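Local coordinates for protein nigritoxine (Vibrio nigripulchritudo, PDB 5M41) that is a bacterial toxin active against crustaceans and insects, with a fold not known before its structure was solved, at residues Ala302-Thr314 and Phe380-Val393. Numbering follows the deposited sequence.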
ATOM      1  N   ALA A 302      10.612   1.184 -15.763  1.00 72.69           N
ATOM      2  CA  ALA A 302      10.545   1.590 -14.362  1.00 65.59           C
ATOM      3  C   ALA A 302      10.112   0.405 -13.504  1.00 63.12           C
ATOM      4  O   ALA A 302      10.724   0.131 -12.467  1.00 60.36           O
ATOM      5  CB  ALA A 302       9.594   2.762 -14.185  1.00 64.20           C
ATOM      6  N   ALA A 303       9.087  -0.310 -13.971  1.00 61.86           N
ATOM      7  CA  ALA A 303       8.537  -1.469 -13.275  1.00 59.73           C
ATOM      8  C   ALA A 303       9.581  -2.564 -13.032  1.00 59.11           C
ATOM      9  O   ALA A 303       9.715  -3.077 -11.918  1.00 56.63           O
ATOM     10  CB  ALA A 303       7.333  -2.017 -14.028  1.00 61.57           C
ATOM     11  N   VAL A 304      10.337  -2.906 -14.063  1.00 60.11           N
ATOM     12  CA  VAL A 304      11.456  -3.822 -13.901  1.00 59.91           C
ATOM     13  C   VAL A 304      12.423  -3.345 -12.802  1.00 56.94           C
ATOM     14  O   VAL A 304      12.841  -4.138 -11.963  1.00 58.38           O
ATOM     15  CB  VAL A 304      12.198  -4.058 -15.242  1.00 64.75           C
ATOM     16  CG1 VAL A 304      13.584  -4.650 -15.011  1.00 66.03           C
ATOM     17  CG2 VAL A 304      11.376  -4.955 -16.166  1.00 65.93           C
ATOM     18  N   SER A 305      12.782  -2.065 -12.800  1.00 55.17           N
ATOM     19  CA  SER A 305      13.679  -1.533 -11.754  1.00 55.50           C
ATOM     20  C   SER A 305      13.074  -1.633 -10.359  1.00 51.21           C
ATOM     21  O   SER A 305      13.762  -1.981  -9.399  1.00 51.17           O
ATOM     22  CB  SER A 305      14.057  -0.074 -12.027  1.00 59.28           C
ATOM     23  OG  SER A 305      14.809   0.027 -13.216  1.00 66.68           O
ATOM     24  N   VAL A 306      11.786  -1.329 -10.249  1.00 49.49           N
ATOM     25  CA  VAL A 306      11.099  -1.419  -8.960  1.00 48.04           C
ATOM     26  C   VAL A 306      11.076  -2.850  -8.423  1.00 47.60           C
ATOM     27  O   VAL A 306      11.445  -3.090  -7.279  1.00 46.23           O
ATOM     28  CB  VAL A 306       9.700  -0.798  -9.029  1.00 47.61           C
ATOM     29  CG1 VAL A 306       8.995  -0.934  -7.682  1.00 46.84           C
ATOM     30  CG2 VAL A 306       9.828   0.668  -9.428  1.00 48.76           C
ATOM     31  N   ILE A 307      10.701  -3.805  -9.271  1.00 48.65           N
ATOM     32  CA  ILE A 307      10.722  -5.233  -8.908  1.00 49.30           C
ATOM     33  C   ILE A 307      12.110  -5.647  -8.417  1.00 51.65           C
ATOM     34  O   ILE A 307      12.250  -6.224  -7.344  1.00 52.87           O
ATOM     35  CB  ILE A 307      10.334  -6.116 -10.125  1.00 50.16           C
ATOM     36  CG1 ILE A 307       8.858  -5.896 -10.468  1.00 50.47           C
ATOM     37  CG2 ILE A 307      10.649  -7.586  -9.860  1.00 49.37           C
ATOM     38  CD1 ILE A 307       8.452  -6.354 -11.856  1.00 52.87           C
ATOM     39  N   GLN A 308      13.136  -5.343  -9.204  1.00 55.03           N
ATOM     40  CA  GLN A 308      14.502  -5.749  -8.862  1.00 57.94           C
ATOM     41  C   GLN A 308      14.979  -5.051  -7.575  1.00 55.04           C
ATOM     42  O   GLN A 308      15.498  -5.699  -6.653  1.00 54.94           O
ATOM     43  CB  GLN A 308      15.457  -5.498 -10.047  1.00 64.80           C
ATOM     44  CG  GLN A 308      16.920  -5.820  -9.760  1.00 72.89           C
ATOM     45  CD  GLN A 308      17.128  -7.245  -9.253  1.00 80.92           C
ATOM     46  OE1 GLN A 308      16.878  -8.223  -9.973  1.00 83.22           O
ATOM     47  NE2 GLN A 308      17.595  -7.370  -8.006  1.00 82.36           N
ATOM     48  N   GLY A 309      14.776  -3.736  -7.505  1.00 50.67           N
ATOM     49  CA  GLY A 309      15.057  -2.996  -6.285  1.00 49.61           C
ATOM     50  C   GLY A 309      14.409  -3.593  -5.043  1.00 48.41           C
ATOM     51  O   GLY A 309      15.057  -3.729  -4.004  1.00 50.72           O
ATOM     52  N   ALA A 310      13.132  -3.963  -5.147  1.00 47.92           N
ATOM     53  CA  ALA A 310      12.388  -4.522  -4.006  1.00 47.38           C
ATOM     54  C   ALA A 310      12.871  -5.927  -3.626  1.00 45.98           C
ATOM     55  O   ALA A 310      12.981  -6.261  -2.444  1.00 45.61           O
ATOM     56  CB  ALA A 310      10.883  -4.524  -4.291  1.00 45.91           C
ATOM     57  N   ALA A 311      13.145  -6.757  -4.623  1.00 47.67           N
ATOM     58  CA  ALA A 311      13.678  -8.099  -4.354  1.00 48.80           C
ATOM     59  C   ALA A 311      15.066  -7.961  -3.749  1.00 49.57           C
ATOM     60  O   ALA A 311      15.423  -8.695  -2.805  1.00 48.49           O
ATOM     61  CB  ALA A 311      13.740  -8.930  -5.626  1.00 51.93           C
ATOM     62  N   GLY A 312      15.829  -7.001  -4.285  1.00 50.86           N
ATOM     63  CA  GLY A 312      17.168  -6.671  -3.774  1.00 54.32           C
ATOM     64  C   GLY A 312      17.137  -6.244  -2.317  1.00 53.55           C
ATOM     65  O   GLY A 312      17.941  -6.711  -1.501  1.00 54.75           O
ATOM     66  N   LEU A 313      16.189  -5.374  -1.981  1.00 51.46           N
ATOM     67  CA  LEU A 313      16.052  -4.909  -0.602  1.00 51.32           C
ATOM     68  C   LEU A 313      15.740  -6.064   0.348  1.00 51.06           C
ATOM     69  O   LEU A 313      16.287  -6.136   1.452  1.00 52.64           O
ATOM     70  CB  LEU A 313      14.953  -3.848  -0.507  1.00 50.06           C
ATOM     71  CG  LEU A 313      14.731  -3.128   0.829  1.00 51.14           C
ATOM     72  CD1 LEU A 313      15.850  -2.125   1.105  1.00 48.85           C
ATOM     73  CD2 LEU A 313      13.382  -2.422   0.779  1.00 48.79           C
ATOM     74  N   THR A 314      14.856  -6.964  -0.069  1.00 48.35           N
ATOM     75  CA  THR A 314      14.504  -8.106   0.781  1.00 49.23           C
ATOM     76  C   THR A 314      15.701  -9.050   0.967  1.00 52.82           C
ATOM     77  O   THR A 314      15.942  -9.557   2.079  1.00 53.86           O
ATOM     78  CB  THR A 314      13.282  -8.876   0.231  1.00 47.56           C
ATOM     79  OG1 THR A 314      12.243  -7.949  -0.115  1.00 48.23           O
ATOM     80  CG2 THR A 314      12.747  -9.834   1.266  1.00 48.77           C
ATOM     81  N   PHE A 380       9.490 -13.523  -5.392  1.00 44.04           N
ATOM     82  CA  PHE A 380      10.193 -12.740  -6.407  1.00 47.35           C
ATOM     83  C   PHE A 380      10.866 -13.624  -7.445  1.00 51.00           C
ATOM     84  O   PHE A 380      10.753 -13.355  -8.638  1.00 52.72           O
ATOM     85  CB  PHE A 380      11.199 -11.767  -5.786  1.00 44.90           C
ATOM     86  CG  PHE A 380      10.577 -10.484  -5.320  1.00 41.69           C
ATOM     87  CD1 PHE A 380      10.020  -9.586  -6.235  1.00 41.39           C
ATOM     88  CD2 PHE A 380      10.577 -10.155  -3.973  1.00 39.73           C
ATOM     89  CE1 PHE A 380       9.451  -8.387  -5.800  1.00 39.65           C
ATOM     90  CE2 PHE A 380      10.017  -8.971  -3.536  1.00 37.47           C
ATOM     91  CZ  PHE A 380       9.450  -8.089  -4.448  1.00 38.15           C
ATOM     92  N   LYS A 381      11.542 -14.675  -6.989  1.00 53.72           N
ATOM     93  CA  LYS A 381      12.111 -15.692  -7.880  1.00 57.73           C
ATOM     94  C   LYS A 381      11.088 -16.245  -8.879  1.00 59.47           C
ATOM     95  O   LYS A 381      11.429 -16.523 -10.026  1.00 59.98           O
ATOM     96  CB  LYS A 381      12.664 -16.867  -7.067  1.00 61.85           C
ATOM     97  CG  LYS A 381      14.090 -16.712  -6.572  1.00 66.76           C
ATOM     98  CD  LYS A 381      14.577 -18.012  -5.938  1.00 70.06           C
ATOM     99  CE  LYS A 381      15.866 -17.781  -5.168  1.00 73.40           C
ATOM    100  NZ  LYS A 381      15.918 -18.635  -3.951  1.00 73.98           N
ATOM    101  N   LYS A 382       9.844 -16.423  -8.436  1.00 55.56           N
ATOM    102  CA  LYS A 382       8.814 -17.013  -9.289  1.00 56.47           C
ATOM    103  C   LYS A 382       8.053 -15.968 -10.127  1.00 55.54           C
ATOM    104  O   LYS A 382       7.238 -16.321 -10.979  1.00 56.88           O
ATOM    105  CB  LYS A 382       7.838 -17.845  -8.446  1.00 56.82           C
ATOM    106  CG  LYS A 382       8.379 -19.197  -7.982  1.00 60.67           C
ATOM    107  CD  LYS A 382       7.441 -19.816  -6.950  1.00 63.95           C
ATOM    108  CE  LYS A 382       7.919 -21.174  -6.451  1.00 69.76           C
ATOM    109  NZ  LYS A 382       9.042 -21.094  -5.469  1.00 73.54           N
ATOM    110  N   GLY A 383       8.299 -14.687  -9.871  1.00 53.24           N
ATOM    111  CA  GLY A 383       7.563 -13.622 -10.553  1.00 51.54           C
ATOM    112  C   GLY A 383       6.153 -13.411 -10.017  1.00 49.55           C
ATOM    113  O   GLY A 383       5.332 -12.779 -10.680  1.00 52.03           O
ATOM    114  N   ASN A 384       5.878 -13.919  -8.810  1.00 46.17           N
ATOM    115  CA  ASN A 384       4.534 -13.837  -8.196  1.00 43.30           C
ATOM    116  C   ASN A 384       3.997 -12.444  -7.893  1.00 41.61           C
ATOM    117  O   ASN A 384       2.786 -12.278  -7.723  1.00 40.72           O
ATOM    118  CB  ASN A 384       4.475 -14.657  -6.900  1.00 40.92           C
ATOM    119  CG  ASN A 384       4.555 -16.143  -7.149  1.00 43.24           C
ATOM    120  OD1 ASN A 384       4.513 -16.627  -8.306  1.00 45.21           O
ATOM    121  ND2 ASN A 384       4.664 -16.879  -6.085  1.00 40.31           N
ATOM    122  N   PHE A 385       4.884 -11.454  -7.835  1.00 39.95           N
ATOM    123  CA  PHE A 385       4.484 -10.098  -7.447  1.00 39.71           C
ATOM    124  C   PHE A 385       4.476  -9.146  -8.632  1.00 41.56           C
ATOM    125  O   PHE A 385       4.228  -7.970  -8.472  1.00 40.40           O
ATOM    126  CB  PHE A 385       5.412  -9.572  -6.327  1.00 38.23           C
ATOM    127  CG  PHE A 385       5.545 -10.522  -5.160  1.00 36.51           C
ATOM    128  CD1 PHE A 385       4.419 -11.119  -4.605  1.00 35.95           C
ATOM    129  CD2 PHE A 385       6.788 -10.820  -4.619  1.00 37.59           C
ATOM    130  CE1 PHE A 385       4.526 -12.010  -3.542  1.00 36.57           C
ATOM    131  CE2 PHE A 385       6.908 -11.692  -3.538  1.00 38.50           C
ATOM    132  CZ  PHE A 385       5.773 -12.298  -2.996  1.00 36.50           C
ATOM    133  N   THR A 386       4.699  -9.675  -9.832  1.00 42.91           N
ATOM    134  CA  THR A 386       4.919  -8.835 -11.028  1.00 45.28           C
ATOM    135  C   THR A 386       3.671  -8.099 -11.529  1.00 46.08           C
ATOM    136  O   THR A 386       3.752  -6.923 -11.874  1.00 46.32           O
ATOM    137  CB  THR A 386       5.562  -9.674 -12.163  1.00 47.70           C
ATOM    138  OG1 THR A 386       6.827 -10.148 -11.705  1.00 46.89           O
ATOM    139  CG2 THR A 386       5.733  -8.878 -13.485  1.00 50.31           C
ATOM    140  N   ASP A 387       2.522  -8.769 -11.563  1.00 46.71           N
ATOM    141  CA  ASP A 387       1.289  -8.074 -11.966  1.00 48.53           C
ATOM    142  C   ASP A 387       0.960  -6.962 -10.971  1.00 45.07           C
ATOM    143  O   ASP A 387       0.502  -5.890 -11.348  1.00 47.28           O
ATOM    144  CB  ASP A 387       0.093  -9.031 -12.077  1.00 49.58           C
ATOM    145  CG  ASP A 387       0.223 -10.023 -13.248  1.00 55.40           C
ATOM    146  OD1 ASP A 387       1.032  -9.788 -14.172  1.00 57.91           O
ATOM    147  OD2 ASP A 387      -0.506 -11.040 -13.248  1.00 54.99           O
ATOM    148  N   ILE A 388       1.192  -7.230  -9.700  1.00 43.73           N
ATOM    149  CA  ILE A 388       0.903  -6.247  -8.652  1.00 43.47           C
ATOM    150  C   ILE A 388       1.815  -5.040  -8.779  1.00 41.65           C
ATOM    151  O   ILE A 388       1.346  -3.898  -8.764  1.00 40.78           O
ATOM    152  CB  ILE A 388       1.003  -6.874  -7.250  1.00 41.88           C
ATOM    153  CG1 ILE A 388      -0.218  -7.762  -7.009  1.00 41.63           C
ATOM    154  CG2 ILE A 388       1.153  -5.781  -6.178  1.00 41.36           C
ATOM    155  CD1 ILE A 388      -0.049  -8.802  -5.927  1.00 41.94           C
ATOM    156  N   ILE A 389       3.110  -5.295  -8.942  1.00 41.11           N
ATOM    157  CA  ILE A 389       4.064  -4.194  -8.994  1.00 41.30           C
ATOM    158  C   ILE A 389       3.969  -3.411 -10.314  1.00 43.44           C
ATOM    159  O   ILE A 389       4.059  -2.180 -10.299  1.00 42.94           O
ATOM    160  CB  ILE A 389       5.483  -4.657  -8.620  1.00 42.62           C
ATOM    161  CG1 ILE A 389       5.465  -5.200  -7.169  1.00 41.11           C
ATOM    162  CG2 ILE A 389       6.486  -3.520  -8.817  1.00 42.26           C
ATOM    163  CD1 ILE A 389       6.677  -6.030  -6.756  1.00 42.53           C
ATOM    164  N   ASN A 390       3.740  -4.102 -11.437  1.00 45.73           N
ATOM    165  CA  ASN A 390       3.425  -3.421 -12.714  1.00 49.63           C
ATOM    166  C   ASN A 390       2.206  -2.502 -12.565  1.00 49.78           C
ATOM    167  O   ASN A 390       2.251  -1.336 -12.948  1.00 52.01           O
ATOM    168  CB  ASN A 390       3.179  -4.412 -13.864  1.00 54.06           C
ATOM    169  CG  ASN A 390       4.454  -5.099 -14.346  1.00 58.99           C
ATOM    170  OD1 ASN A 390       5.564  -4.780 -13.918  1.00 60.82           O
ATOM    171  ND2 ASN A 390       4.294  -6.050 -15.248  1.00 61.55           N
ATOM    172  N   GLY A 391       1.125  -3.023 -11.993  1.00 48.89           N
ATOM    173  CA  GLY A 391      -0.081  -2.218 -11.793  1.00 50.05           C
ATOM    174  C   GLY A 391       0.205  -0.965 -10.973  1.00 49.35           C
ATOM    175  O   GLY A 391      -0.160   0.144 -11.363  1.00 51.28           O
ATOM    176  N   LEU A 392       0.859  -1.136  -9.834  1.00 46.47           N
ATOM    177  CA  LEU A 392       1.156  -0.006  -8.965  1.00 45.19           C
ATOM    178  C   LEU A 392       2.037   1.038  -9.647  1.00 44.64           C
ATOM    179  O   LEU A 392       1.762   2.248  -9.571  1.00 45.13           O
ATOM    180  CB  LEU A 392       1.788  -0.469  -7.635  1.00 42.00           C
ATOM    181  CG  LEU A 392       2.233   0.661  -6.688  1.00 41.69           C
ATOM    182  CD1 LEU A 392       1.084   1.589  -6.305  1.00 40.62           C
ATOM    183  CD2 LEU A 392       2.907   0.095  -5.446  1.00 38.08           C
ATOM    184  N   VAL A 393       3.107   0.576 -10.281  1.00 44.03           N
ATOM    185  CA  VAL A 393       4.029   1.475 -10.960  1.00 46.59           C
ATOM    186  C   VAL A 393       3.284   2.272 -12.046  1.00 49.98           C
ATOM    187  O   VAL A 393       3.459   3.485 -12.160  1.00 50.43           O
ATOM    188  CB  VAL A 393       5.246   0.738 -11.561  1.00 46.90           C
ATOM    189  CG1 VAL A 393       5.951   1.615 -12.586  1.00 49.59           C
ATOM    190  CG2 VAL A 393       6.221   0.343 -10.475  1.00 45.71           C
TER
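Phe380 lays one face of its ring against Ala311, whose CB stands 3.8 Å from the ring centroid and 22° off the normal, a CH-pi contact displaced toward CG. Phe385, from the following loop, meets the opposite face edge-on, its CD2 over the middle of the ring, so Phe380 lies between a methyl and a ring edge. With chi1 at -83°, CG lies beside the backbone N and the ring enters a hole formed by Ile307, Ala310, Ala311 and Thr314; at the far end of the ring Phe380 CZ comes 3.8 Å from Ala310 CB. Thr314 turns OG1 back to Ala310 O at 3.0 Å, and that carbonyl also accepts from Thr314 N on the other face of its plane.

Ile307 is the knob going the other way, seated among Phe380, Thr386, Ile389 and Asn390. Its CG2, set anti to the backbone N, faces Phe380, while the CG1 branch extends over helix 386-396: Ile307 CG1 packs 3.7 Å from Ile389 CG2, and CD1 reaches on to Thr386 CG2. Further along, Val306 and Val393 run past each other in opposite senses, CG2 to CG2 at 3.8 Å, and Val393 CG1 touches Ala302 and Ala303. Asn390 brings OD1 to 3.3 Å from Ala303 CB, a polar atom against a methyl.

A Schellman motif at Gly383 ends the first helix, and the two helices flanking it both pack on helix 302-319. The axes of 302-314 and 386-393 cross at 126°, 9.2 Å apart. From the antiparallel sheet, Leu331 lies against Phe380 and Thr314, and Leu333 and Ile369 against Ile389. No hydrogen bond or salt bridge spans the interface, so its cohesion rests on fitted apolar surfaces and the sandwiched ring.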